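Local coordinates for protein putative surface-anchored fimbrial subunit (Corynebacterium diphtheriae, PDB 3HR6) that probably forms the shaft of the bacterium's surface pili, as a major pilin built of tandem Ig-like modules with stabilizing isopeptide and disulfide bonds, at residues A326-V340 with W385-T399. Numbering follows the deposited sequence. Where two conformers were deposited one is given.
Sequences ATFQLHRCEADGSLV and WAGKGTEFCLVETAT
Leu330 meets Leu394 and Phe392 on the inner face of an antiparallel strand pair: its CD1 lies 3.8 Å from Leu394 CD2 and also touches Phe392 CB. Having CG anti to the backbone N (chi1 -176°) tips that branch across to strand 391-398. Further along, Glu396 lays its methylenes obliquely against Phe328, CG 4.3 Å from the ring centroid in an off-centre CH-pi contact. On the other face, Cys333 and Cys393 are joined SG to SG, in the conformer given with a dihedral of 88°, near the right angle usual for a disulfide, and Leu339 CD2 packs on the sulfur of Cys393.

Arg332 bends at chi2 and chi3, bringing its guanidinium between Trp385 CB on one face and the Glu391 backbone on the other. NH1 points onto the Phe392 ring, the two planes nearly perpendicular at 85°, and CZ stands 4.5 Å from the centroid: a cation-pi contact. Arg332 NE (2.8 Å) and NH2 (3.2 Å) both donate to Lys388 O in the guanidinium plane, tying the loop before strand 391-398 to strand 327-333 at that carbonyl. Classic bulges opposite Thr327 (Thr397, Ala398) and Cys333 (Thr390, Glu391) bound the regular pairing. Beside the type I turn from Glu334 to Gly337, one water donates to Glu334 OE2 and accepts from Gly389 N, its oxygen 2.9 Å from that nitrogen.

The disulfide ties together the two central strands of a four-stranded sheet whose outer strands are 354-355 and 410-412. Leu330, Leu394 and Phe392 pack against strand 361-375 of the facing sheet, as in an Ig-like sandwich, while Trp385 reaches Pro159 near the calcium site.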
ATOM      1  N   ALA A 326      -3.703  43.789  -3.735  1.00 12.78           N
ATOM      2  CA  ALA A 326      -4.146  43.334  -5.028  1.00 11.95           C
ATOM      3  C   ALA A 326      -4.731  41.940  -4.856  1.00 12.05           C
ATOM      4  O   ALA A 326      -4.410  41.235  -3.883  1.00 11.26           O
ATOM      5  CB  ALA A 326      -3.001  43.323  -6.039  1.00 12.51           C
ATOM      6  N   THR A 327      -5.576  41.553  -5.807  1.00 11.79           N
ATOM      7  CA  THR A 327      -6.262  40.278  -5.818  1.00 12.54           C
ATOM      8  C   THR A 327      -5.957  39.577  -7.149  1.00 12.87           C
ATOM      9  O   THR A 327      -5.925  40.211  -8.208  1.00 11.85           O
ATOM     10  CB  THR A 327      -7.788  40.471  -5.630  1.00 11.93           C
ATOM     11  OG1 THR A 327      -8.055  41.176  -4.396  1.00 14.01           O
ATOM     12  CG2 THR A 327      -8.559  39.114  -5.699  1.00 13.77           C
ATOM     13  N   PHE A 328      -5.680  38.272  -7.062  1.00 12.57           N
ATOM     14  CA  PHE A 328      -5.366  37.432  -8.208  1.00 12.52           C
ATOM     15  C   PHE A 328      -6.223  36.191  -8.191  1.00 12.32           C
ATOM     16  O   PHE A 328      -6.674  35.705  -7.116  1.00 12.04           O
ATOM     17  CB  PHE A 328      -3.890  37.006  -8.220  1.00 11.93           C
ATOM     18  CG  PHE A 328      -2.941  38.160  -8.272  1.00 11.15           C
ATOM     19  CD1 PHE A 328      -2.418  38.605  -9.500  1.00 11.90           C
ATOM     20  CD2 PHE A 328      -2.597  38.839  -7.119  1.00 11.32           C
ATOM     21  CE1 PHE A 328      -1.576  39.685  -9.563  1.00 13.36           C
ATOM     22  CE2 PHE A 328      -1.756  39.928  -7.166  1.00 13.53           C
ATOM     23  CZ  PHE A 328      -1.217  40.357  -8.389  1.00 12.79           C
ATOM     24  N   GLN A 329      -6.510  35.732  -9.401  1.00 11.98           N
ATOM     25  CA  GLN A 329      -7.042  34.407  -9.595  1.00 12.73           C
ATOM     26  C   GLN A 329      -6.061  33.585 -10.414  1.00 12.15           C
ATOM     27  O   GLN A 329      -5.299  34.089 -11.277  1.00 10.98           O
ATOM     28  CB  GLN A 329      -8.442  34.461 -10.194  1.00 12.61           C
ATOM     29  CG  GLN A 329      -9.425  35.180  -9.337  1.00 14.49           C
ATOM     30  CD  GLN A 329     -10.828  35.059  -9.878  1.00 14.11           C
ATOM     31  OE1 GLN A 329     -11.124  35.584 -10.954  1.00 15.88           O
ATOM     32  NE2 GLN A 329     -11.707  34.427  -9.113  1.00 16.23           N
ATOM     33  N   LEU A 330      -6.058  32.295 -10.114  1.00 11.16           N
ATOM     34  CA  LEU A 330      -5.195  31.343 -10.816  1.00 11.25           C
ATOM     35  C   LEU A 330      -5.976  30.673 -11.954  1.00 11.90           C
ATOM     36  O   LEU A 330      -7.116  30.280 -11.790  1.00 12.28           O
ATOM     37  CB  LEU A 330      -4.630  30.323  -9.838  1.00 11.10           C
ATOM     38  CG  LEU A 330      -3.610  29.302 -10.393  1.00 11.90           C
ATOM     39  CD1 LEU A 330      -2.320  29.991 -10.810  1.00 14.23           C
ATOM     40  CD2 LEU A 330      -3.356  28.198  -9.332  1.00 11.69           C
ATOM     41  N   HIS A 331      -5.327  30.569 -13.104  1.00 11.54           N
ATOM     42  CA  HIS A 331      -5.927  30.125 -14.341  1.00 11.05           C
ATOM     43  C   HIS A 331      -4.939  29.260 -15.083  1.00 11.03           C
ATOM     44  O   HIS A 331      -3.797  29.114 -14.674  1.00 12.48           O
ATOM     45  CB  HIS A 331      -6.261  31.323 -15.220  1.00 10.87           C
ATOM     46  CG  HIS A 331      -7.526  32.026 -14.839  1.00 11.08           C
ATOM     47  ND1 HIS A 331      -8.772  31.532 -15.168  1.00 11.00           N
ATOM     48  CD2 HIS A 331      -7.742  33.197 -14.195  1.00 14.02           C
ATOM     49  CE1 HIS A 331      -9.701  32.378 -14.758  1.00 13.09           C
ATOM     50  NE2 HIS A 331      -9.106  33.396 -14.154  1.00 13.21           N
ATOM     51  N   ARG A 332      -5.398  28.683 -16.181  1.00 11.61           N
ATOM     52  CA  ARG A 332      -4.591  28.004 -17.157  1.00 11.87           C
ATOM     53  C   ARG A 332      -4.579  28.843 -18.443  1.00 12.58           C
ATOM     54  O   ARG A 332      -5.592  29.473 -18.789  1.00 12.00           O
ATOM     55  CB  ARG A 332      -5.144  26.620 -17.478  1.00 12.49           C
ATOM     56  CG  ARG A 332      -5.153  25.662 -16.286  1.00 12.31           C
ATOM     57  CD  ARG A 332      -3.759  25.237 -15.936  1.00 13.11           C
ATOM     58  NE  ARG A 332      -3.119  24.452 -16.975  1.00 11.07           N
ATOM     59  CZ  ARG A 332      -1.902  23.909 -16.927  1.00 11.91           C
ATOM     60  NH1 ARG A 332      -1.144  24.066 -15.836  1.00 12.22           N
ATOM     61  NH2 ARG A 332      -1.452  23.215 -17.983  1.00 13.62           N
ATOM     62  N   CYS A 333      -3.416  28.875 -19.093  1.00 12.66           N
ATOM     63  CA  CYS A 333      -3.185  29.657 -20.295  0.60 12.66           C
ATOM     64  C   CYS A 333      -2.666  28.745 -21.422  1.00 13.18           C
ATOM     65  O   CYS A 333      -2.057  27.695 -21.152  1.00 13.25           O
ATOM     66  CB  CYS A 333      -2.185  30.792 -19.973  0.60 13.08           C
ATOM     67  SG  CYS A 333      -2.892  32.266 -19.187  0.60 11.34           S
ATOM     68  N   GLU A 334      -2.924  29.139 -22.670  1.00 13.72           N
ATOM     69  CA  GLU A 334      -2.359  28.518 -23.847  1.00 14.86           C
ATOM     70  C   GLU A 334      -0.945  29.063 -24.059  1.00 16.23           C
ATOM     71  O   GLU A 334      -0.519  30.003 -23.366  1.00 15.47           O
ATOM     72  CB  GLU A 334      -3.229  28.793 -25.078  1.00 15.14           C
ATOM     73  CG  GLU A 334      -4.625  28.233 -24.984  1.00 14.58           C
ATOM     74  CD  GLU A 334      -4.690  26.714 -24.941  1.00 14.34           C
ATOM     75  OE1 GLU A 334      -3.675  26.021 -25.201  1.00 13.58           O
ATOM     76  OE2 GLU A 334      -5.797  26.200 -24.645  1.00 15.45           O
ATOM     77  N   ALA A 335      -0.235  28.448 -25.002  1.00 17.77           N
ATOM     78  CA  ALA A 335       1.146  28.817 -25.370  1.00 19.17           C
ATOM     79  C   ALA A 335       1.367  30.287 -25.705  1.00 20.34           C
ATOM     80  O   ALA A 335       2.446  30.802 -25.463  1.00 21.25           O
ATOM     81  CB  ALA A 335       1.612  27.960 -26.536  1.00 19.09           C
ATOM     82  N   ASP A 336       0.370  30.961 -26.277  1.00 20.99           N
ATOM     83  CA  ASP A 336       0.485  32.397 -26.577  1.00 21.62           C
ATOM     84  C   ASP A 336       0.238  33.303 -25.352  1.00 21.41           C
ATOM     85  O   ASP A 336       0.274  34.526 -25.466  1.00 21.69           O
ATOM     86  CB  ASP A 336      -0.438  32.789 -27.750  1.00 22.23           C
ATOM     87  CG  ASP A 336      -1.913  32.498 -27.475  1.00 23.33           C
ATOM     88  OD1 ASP A 336      -2.277  32.257 -26.299  1.00 21.35           O
ATOM     89  OD2 ASP A 336      -2.690  32.505 -28.460  1.00 24.40           O
ATOM     90  N   GLY A 337      -0.017  32.714 -24.188  1.00 20.52           N
ATOM     91  CA  GLY A 337      -0.220  33.497 -22.961  1.00 19.59           C
ATOM     92  C   GLY A 337      -1.661  33.872 -22.687  1.00 18.65           C
ATOM     93  O   GLY A 337      -1.974  34.396 -21.620  1.00 18.58           O
ATOM     94  N   SER A 338      -2.543  33.577 -23.646  1.00 17.58           N
ATOM     95  CA  SER A 338      -3.963  33.826 -23.487  1.00 16.48           C
ATOM     96  C   SER A 338      -4.618  32.754 -22.630  1.00 15.40           C
ATOM     97  O   SER A 338      -4.164  31.612 -22.605  1.00 14.62           O
ATOM     98  CB  SER A 338      -4.650  33.861 -24.848  1.00 16.67           C
ATOM     99  OG  SER A 338      -4.567  32.607 -25.493  1.00 18.31           O
ATOM    100  N   LEU A 339      -5.691  33.130 -21.958  1.00 13.95           N
ATOM    101  CA  LEU A 339      -6.466  32.175 -21.145  1.00 13.91           C
ATOM    102  C   LEU A 339      -7.042  31.051 -22.018  1.00 13.39           C
ATOM    103  O   LEU A 339      -7.481  31.270 -23.131  1.00 13.47           O
ATOM    104  CB  LEU A 339      -7.593  32.872 -20.372  1.00 14.54           C
ATOM    105  CG  LEU A 339      -7.237  33.889 -19.270  1.00 15.75           C
ATOM    106  CD1 LEU A 339      -8.472  34.560 -18.746  1.00 17.86           C
ATOM    107  CD2 LEU A 339      -6.490  33.212 -18.119  1.00 17.03           C
ATOM    108  N   VAL A 340      -6.981  29.844 -21.484  1.00 13.27           N
ATOM    109  CA  VAL A 340      -7.689  28.712 -22.039  1.00 13.23           C
ATOM    110  C   VAL A 340      -9.173  29.115 -22.198  1.00 13.36           C
ATOM    111  O   VAL A 340      -9.725  29.805 -21.383  1.00 12.59           O
ATOM    112  CB  VAL A 340      -7.504  27.469 -21.135  1.00 13.96           C
ATOM    113  CG1 VAL A 340      -8.451  26.316 -21.515  1.00 12.80           C
ATOM    114  CG2 VAL A 340      -6.038  26.970 -21.218  1.00 11.95           C
ATOM    115  N   TRP A 385      -3.250  18.388 -15.491  1.00 11.04           N
ATOM    116  CA  TRP A 385      -3.724  19.549 -16.265  1.00 11.53           C
ATOM    117  C   TRP A 385      -3.503  19.397 -17.770  1.00 11.88           C
ATOM    118  O   TRP A 385      -3.695  20.345 -18.540  1.00 12.48           O
ATOM    119  CB  TRP A 385      -3.006  20.814 -15.747  1.00 11.46           C
ATOM    120  CG  TRP A 385      -3.270  21.044 -14.347  1.00 11.14           C
ATOM    121  CD1 TRP A 385      -2.578  20.537 -13.251  1.00 11.09           C
ATOM    122  CD2 TRP A 385      -4.361  21.789 -13.815  1.00 10.72           C
ATOM    123  NE1 TRP A 385      -3.178  20.938 -12.101  1.00 13.00           N
ATOM    124  CE2 TRP A 385      -4.256  21.735 -12.410  1.00 13.50           C
ATOM    125  CE3 TRP A 385      -5.396  22.555 -14.392  1.00 13.24           C
ATOM    126  CZ2 TRP A 385      -5.140  22.375 -11.583  1.00 14.91           C
ATOM    127  CZ3 TRP A 385      -6.268  23.187 -13.565  1.00 12.73           C
ATOM    128  CH2 TRP A 385      -6.157  23.097 -12.172  1.00 16.83           C
ATOM    129  N   ALA A 386      -3.072  18.213 -18.186  1.00 12.44           N
ATOM    130  CA  ALA A 386      -2.883  17.920 -19.599  1.00 14.06           C
ATOM    131  C   ALA A 386      -4.145  18.294 -20.331  1.00 15.14           C
ATOM    132  O   ALA A 386      -5.245  18.040 -19.848  1.00 18.17           O
ATOM    133  CB  ALA A 386      -2.576  16.426 -19.803  1.00 13.89           C
ATOM    134  N   GLY A 387      -4.001  18.890 -21.475  1.00 15.72           N
ATOM    135  CA  GLY A 387      -5.198  19.304 -22.212  1.00 15.60           C
ATOM    136  C   GLY A 387      -5.935  20.560 -21.746  1.00 15.51           C
ATOM    137  O   GLY A 387      -6.913  20.949 -22.368  1.00 14.43           O
ATOM    138  N   LYS A 388      -5.473  21.218 -20.678  1.00 15.22           N
ATOM    139  CA  LYS A 388      -5.993  22.541 -20.342  1.00 16.33           C
ATOM    140  C   LYS A 388      -4.838  23.515 -20.448  1.00 15.39           C
ATOM    141  O   LYS A 388      -4.176  23.831 -19.479  1.00 15.60           O
ATOM    142  CB  LYS A 388      -6.567  22.591 -18.928  1.00 17.87           C
ATOM    143  CG  LYS A 388      -7.793  21.695 -18.693  1.00 21.19           C
ATOM    144  CD  LYS A 388      -8.951  22.063 -19.584  1.00 23.93           C
ATOM    145  CE  LYS A 388     -10.193  21.231 -19.216  1.00 25.66           C
ATOM    146  NZ  LYS A 388     -11.395  21.647 -19.961  1.00 25.34           N
ATOM    147  N   GLY A 389      -4.598  23.989 -21.648  1.00 15.04           N
ATOM    148  CA  GLY A 389      -3.485  24.873 -21.888  1.00 15.23           C
ATOM    149  C   GLY A 389      -2.152  24.228 -21.598  1.00 14.58           C
ATOM    150  O   GLY A 389      -2.020  23.022 -21.524  1.00 15.43           O
ATOM    151  N   THR A 390      -1.150  25.080 -21.463  1.00 14.52           N
ATOM    152  CA  THR A 390       0.208  24.637 -21.288  1.00 14.32           C
ATOM    153  C   THR A 390       0.845  25.121 -20.005  1.00 13.29           C
ATOM    154  O   THR A 390       1.839  24.565 -19.604  1.00 12.05           O
ATOM    155  CB  THR A 390       1.128  25.101 -22.439  1.00 14.33           C
ATOM    156  OG1 THR A 390       1.192  26.533 -22.495  1.00 15.71           O
ATOM    157  CG2 THR A 390       0.650  24.550 -23.778  1.00 15.45           C
ATOM    158  N   GLU A 391       0.299  26.151 -19.377  1.00 13.29           N
ATOM    159  CA  GLU A 391       0.874  26.661 -18.132  1.00 13.29           C
ATOM    160  C   GLU A 391      -0.207  27.240 -17.253  1.00 13.47           C
ATOM    161  O   GLU A 391      -1.289  27.597 -17.718  1.00 14.34           O
ATOM    162  CB  GLU A 391       1.915  27.795 -18.393  1.00 13.36           C
ATOM    163  CG  GLU A 391       3.052  27.489 -19.354  1.00 15.60           C
ATOM    164  CD  GLU A 391       4.103  26.480 -18.872  1.00 19.14           C
ATOM    165  OE1 GLU A 391       4.106  26.039 -17.693  1.00 18.41           O
ATOM    166  OE2 GLU A 391       4.955  26.121 -19.731  1.00 19.15           O
ATOM    167  N   PHE A 392       0.136  27.409 -15.982  1.00 12.88           N
ATOM    168  CA  PHE A 392      -0.632  28.240 -15.098  1.00 12.11           C
ATOM    169  C   PHE A 392      -0.369  29.720 -15.374  1.00 13.01           C
ATOM    170  O   PHE A 392       0.691  30.137 -15.916  1.00 12.71           O
ATOM    171  CB  PHE A 392      -0.306  27.944 -13.629  1.00 12.98           C
ATOM    172  CG  PHE A 392      -0.696  26.577 -13.170  1.00 10.58           C
ATOM    173  CD1 PHE A 392      -2.018  26.265 -12.832  1.00 13.30           C
ATOM    174  CD2 PHE A 392       0.258  25.565 -13.078  1.00 14.32           C
ATOM    175  CE1 PHE A 392      -2.369  25.000 -12.422  1.00 13.42           C
ATOM    176  CE2 PHE A 392      -0.086  24.302 -12.669  1.00 14.07           C
ATOM    177  CZ  PHE A 392      -1.400  24.001 -12.332  1.00 14.39           C
ATOM    178  N   CYS A 393      -1.354  30.520 -15.015  1.00 13.33           N
ATOM    179  CA  CYS A 393      -1.161  31.973 -15.081  1.00 13.40           C
ATOM    180  C   CYS A 393      -2.014  32.667 -14.076  1.00 13.58           C
ATOM    181  O   CYS A 393      -3.012  32.150 -13.631  1.00 14.12           O
ATOM    182  CB  CYS A 393      -1.400  32.504 -16.490  1.00 13.62           C
ATOM    183  SG  CYS A 393      -3.031  31.956 -17.123  1.00 17.48           S
ATOM    184  N   LEU A 394      -1.600  33.866 -13.700  1.00 12.37           N
ATOM    185  CA  LEU A 394      -2.346  34.643 -12.728  1.00 12.02           C
ATOM    186  C   LEU A 394      -3.005  35.825 -13.413  1.00 12.81           C
ATOM    187  O   LEU A 394      -2.386  36.489 -14.247  1.00 13.21           O
ATOM    188  CB  LEU A 394      -1.389  35.165 -11.672  1.00 11.23           C
ATOM    189  CG  LEU A 394      -0.768  34.129 -10.723  1.00 11.90           C
ATOM    190  CD1 LEU A 394       0.496  34.766  -9.987  1.00 11.77           C
ATOM    191  CD2 LEU A 394      -1.813  33.592  -9.736  1.00 16.10           C
ATOM    192  N   VAL A 395      -4.245  36.084 -13.037  1.00 12.51           N
ATOM    193  CA  VAL A 395      -4.958  37.270 -13.522  1.00 11.75           C
ATOM    194  C   VAL A 395      -5.200  38.169 -12.328  1.00 13.24           C
ATOM    195  O   VAL A 395      -5.797  37.763 -11.316  1.00 13.35           O
ATOM    196  CB  VAL A 395      -6.306  36.903 -14.184  1.00 10.68           C
ATOM    197  CG1 VAL A 395      -7.164  38.188 -14.432  1.00 10.65           C
ATOM    198  CG2 VAL A 395      -6.093  36.127 -15.464  1.00 11.44           C
ATOM    199  N   GLU A 396      -4.748  39.418 -12.446  1.00 13.84           N
ATOM    200  CA  GLU A 396      -4.995  40.405 -11.420  1.00 13.20           C
ATOM    201  C   GLU A 396      -6.390  40.979 -11.575  1.00 12.75           C
ATOM    202  O   GLU A 396      -6.677  41.632 -12.587  1.00 14.25           O
ATOM    203  CB  GLU A 396      -3.983  41.538 -11.487  1.00 13.43           C
ATOM    204  CG  GLU A 396      -4.096  42.459 -10.300  1.00 12.99           C
ATOM    205  CD  GLU A 396      -3.020  43.495 -10.255  1.00 16.32           C
ATOM    206  OE1 GLU A 396      -2.829  44.233 -11.241  1.00 17.61           O
ATOM    207  OE2 GLU A 396      -2.407  43.600  -9.189  1.00 15.75           O
ATOM    208  N   THR A 397      -7.255  40.734 -10.598  1.00 12.00           N
ATOM    209  CA  THR A 397      -8.664  41.174 -10.680  1.00 12.56           C
ATOM    210  C   THR A 397      -8.939  42.472  -9.924  1.00 12.77           C
ATOM    211  O   THR A 397      -9.953  43.117 -10.168  1.00 13.23           O
ATOM    212  CB  THR A 397      -9.628  40.107 -10.161  1.00 12.48           C
ATOM    213  OG1 THR A 397      -9.341  39.817  -8.791  1.00 13.20           O
ATOM    214  CG2 THR A 397      -9.600  38.840 -11.015  1.00 11.21           C
ATOM    215  N   ALA A 398      -8.045  42.859  -9.019  1.00 13.09           N
ATOM    216  CA  ALA A 398      -8.159  44.108  -8.300  1.00 13.78           C
ATOM    217  C   ALA A 398      -6.769  44.562  -7.893  1.00 13.70           C
ATOM    218  O   ALA A 398      -5.832  43.752  -7.784  1.00 12.19           O
ATOM    219  CB  ALA A 398      -9.082  43.958  -7.097  1.00 13.66           C
ATOM    220  N   THR A 399      -6.637  45.868  -7.738  1.00 13.80           N
ATOM    221  CA  THR A 399      -5.402  46.447  -7.275  1.00 13.71           C
ATOM    222  C   THR A 399      -5.685  47.626  -6.345  1.00 13.77           C
ATOM    223  O   THR A 399      -6.806  47.800  -5.891  1.00 15.05           O
ATOM    224  CB  THR A 399      -4.557  46.816  -8.482  1.00 13.18           C
ATOM    225  OG1 THR A 399      -3.225  47.139  -8.065  1.00 15.75           O
ATOM    226  CG2 THR A 399      -5.212  47.979  -9.258  1.00 13.44           C
TER
HETATM  227  O   HOH W   1      -6.422  23.809 -23.927  1.00 16.61           O
HETATM  228  O   HOH W   2       1.264  29.351 -21.242  1.00 29.68           O